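Local coordinates for possible protein of nuclear scaffold (Encephalitozoon cuniculi, PDB 3KAE), which probably serves as the Cdc27 (APC3) subunit of the anaphase-promoting complex, a ubiquitin ligase, and dimerises through this N-terminal tetratricopeptide-repeat domain, at residues S40-Y44 and Y67-C71. Sequence-based numbering, arbitrary orientation.
Sequences SIVLY and YESLC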
loop_
_atom_site.group_PDB
_atom_site.type_symbol
_atom_site.label_atom_id
_atom_site.label_comp_id
_atom_site.label_asym_id
_atom_site.label_seq_id
_atom_site.Cartn_x
_atom_site.Cartn_y
_atom_site.Cartn_z
ATOM N N SER C 40 -7.066 -10.599 2.763
ATOM C CA SER C 40 -5.642 -10.826 2.598
ATOM C C SER C 40 -4.922 -9.592 2.024
ATOM O O SER C 40 -3.862 -9.189 2.497
ATOM C CB SER C 40 -5.427 -12.017 1.669
ATOM O OG SER C 40 -5.740 -13.226 2.312
ATOM N N ILE C 41 -5.517 -9.008 0.995
ATOM C CA ILE C 41 -4.980 -7.809 0.354
ATOM C C ILE C 41 -4.869 -6.643 1.316
ATOM O O ILE C 41 -3.783 -6.095 1.506
ATOM C CB ILE C 41 -5.826 -7.422 -0.864
ATOM C CG1 ILE C 41 -5.755 -8.540 -1.905
ATOM C CG2 ILE C 41 -5.337 -6.118 -1.466
ATOM C CD1 ILE C 41 -6.442 -8.224 -3.193
ATOM N N VAL C 42 -5.982 -6.295 1.960
ATOM C CA VAL C 42 -5.998 -5.170 2.879
ATOM C C VAL C 42 -5.001 -5.382 4.010
ATOM O O VAL C 42 -4.341 -4.446 4.469
ATOM C CB VAL C 42 -7.422 -4.891 3.391
ATOM C CG1 VAL C 42 -7.408 -3.787 4.429
ATOM C CG2 VAL C 42 -8.333 -4.522 2.232
ATOM N N LEU C 43 -4.847 -6.628 4.426
ATOM C CA LEU C 43 -3.857 -6.960 5.450
ATOM C C LEU C 43 -2.439 -6.726 4.896
ATOM O O LEU C 43 -1.549 -6.222 5.599
ATOM C CB LEU C 43 -4.033 -8.425 5.860
ATOM C CG LEU C 43 -4.204 -8.886 7.317
ATOM C CD1 LEU C 43 -4.795 -7.835 8.221
ATOM C CD2 LEU C 43 -5.071 -10.151 7.364
ATOM N N TYR C 44 -2.229 -7.107 3.635
ATOM C CA TYR C 44 -0.936 -6.886 2.985
ATOM C C TYR C 44 -0.674 -5.381 2.946
ATOM O O TYR C 44 0.371 -4.912 3.391
ATOM C CB TYR C 44 -0.892 -7.485 1.570
ATOM C CG TYR C 44 0.396 -7.144 0.844
ATOM C CD1 TYR C 44 1.527 -7.952 0.973
ATOM C CD2 TYR C 44 0.501 -5.988 0.074
ATOM C CE1 TYR C 44 2.710 -7.636 0.339
ATOM C CE2 TYR C 44 1.683 -5.675 -0.581
ATOM C CZ TYR C 44 2.781 -6.499 -0.440
ATOM O OH TYR C 44 3.957 -6.182 -1.057
ATOM N N TYR C 67 -0.057 -12.875 -3.909
ATOM C CA TYR C 67 0.110 -12.174 -2.627
ATOM C C TYR C 67 0.880 -13.039 -1.627
ATOM O O TYR C 67 1.605 -12.544 -0.767
ATOM C CB TYR C 67 -1.243 -11.705 -2.051
ATOM C CG TYR C 67 -1.630 -10.379 -2.629
ATOM C CD1 TYR C 67 -2.359 -10.300 -3.804
ATOM C CD2 TYR C 67 -1.210 -9.204 -2.043
ATOM C CE1 TYR C 67 -2.681 -9.075 -4.359
ATOM C CE2 TYR C 67 -1.523 -7.975 -2.601
ATOM C CZ TYR C 67 -2.252 -7.919 -3.758
ATOM O OH TYR C 67 -2.591 -6.690 -4.298
ATOM N N GLU C 68 0.747 -14.344 -1.770
ATOM C CA GLU C 68 1.481 -15.220 -0.918
ATOM C C GLU C 68 2.973 -14.996 -1.122
ATOM O O GLU C 68 3.720 -14.803 -0.155
ATOM C CB GLU C 68 1.108 -16.664 -1.239
ATOM C CG GLU C 68 1.295 -17.598 -0.093
ATOM C CD GLU C 68 0.775 -18.987 -0.400
ATOM O OE1 GLU C 68 -0.457 -19.166 -0.555
ATOM O OE2 GLU C 68 1.613 -19.899 -0.482
ATOM N N SER C 69 3.396 -15.009 -2.391
ATOM C CA SER C 69 4.783 -14.739 -2.759
ATOM C C SER C 69 5.243 -13.371 -2.249
ATOM O O SER C 69 6.333 -13.250 -1.699
ATOM C CB SER C 69 4.966 -14.826 -4.275
ATOM O OG SER C 69 6.346 -14.950 -4.605
ATOM N N LEU C 70 4.400 -12.347 -2.381
ATOM C CA LEU C 70 4.767 -11.022 -1.860
ATOM C C LEU C 70 5.025 -11.053 -0.357
ATOM O O LEU C 70 6.011 -10.471 0.113
ATOM C CB LEU C 70 3.702 -9.971 -2.162
ATOM C CG LEU C 70 3.316 -9.716 -3.614
ATOM C CD1 LEU C 70 2.220 -8.628 -3.666
ATOM C CD2 LEU C 70 4.556 -9.324 -4.422
ATOM N N CYS C 71 4.130 -11.721 0.391
ATOM C CA CYS C 71 4.233 -11.778 1.849
ATOM C C CYS C 71 5.480 -12.531 2.236
ATOM O O CYS C 71 6.213 -12.114 3.126
ATOM C CB CYS C 71 3.003 -12.465 2.494
ATOM S SG CYS C 71 1.433 -11.575 2.317
#
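The ring of Tyr-44 receives the edge of the Tyr-67 ring over one face, a T-shaped stack with centroids 5.4 Å apart and planes at 79°. The CD2–CE2 side of Tyr-67 supplies that edge, CD2 coming within 3.9 Å of CG of Tyr-44. Farther out on the same face of Tyr-44, toward its hydroxyl end, lies Leu-70: its CB is 3.6 Å from CE1 of Tyr-44, and its CD1 rests near CZ and OH. At the rim, close to the ring plane, the sulfur of Cys-71 sits 3.9 Å from CD1 of Tyr-44, an edge-on sulfur-aromatic contact. With CG anti to the backbone N (chi1 175°), the Tyr-44 side chain extends toward the helical segment 67–71.

The Tyr-67 ring is engaged on a face as well as an edge. Ile-41 lays CG1 over that face, 4.1 Å from the centroid of the Tyr-67 ring in a CH-pi contact, while its CD1 approaches CE1 of Tyr-67 and its CG2 branch reaches the phenol oxygen. Ile-41 and Tyr-44, one helical turn apart, thus meet the Tyr-67 ring on a face and an edge respectively. The Tyr-67 hydroxyl is held from across the dimer, by a hydrogen bond with NE of Arg-16 of the second subunit; that arginine also packs on Tyr-44 and Leu-70.

These buried side chains bridge helices 36–45 and 62–74, whose local axes run in roughly the same direction, inclined by 26° and 11.0 Å apart, a gap bridged here chiefly by the two tyrosine rings, with Ile-41, Leu-70 and Cys-71. Such a pairing of alternate helices is consistent with the tetratricopeptide-repeat architecture. The ring of Tyr-49 also meets that of Tyr-44. The intervening helix 49–57 touches both partners, through Ser-40 and Cys-71; helix 18–31 packs against Val-42 and Leu-43, and helices 78–89 and 113–126 against Ser-69.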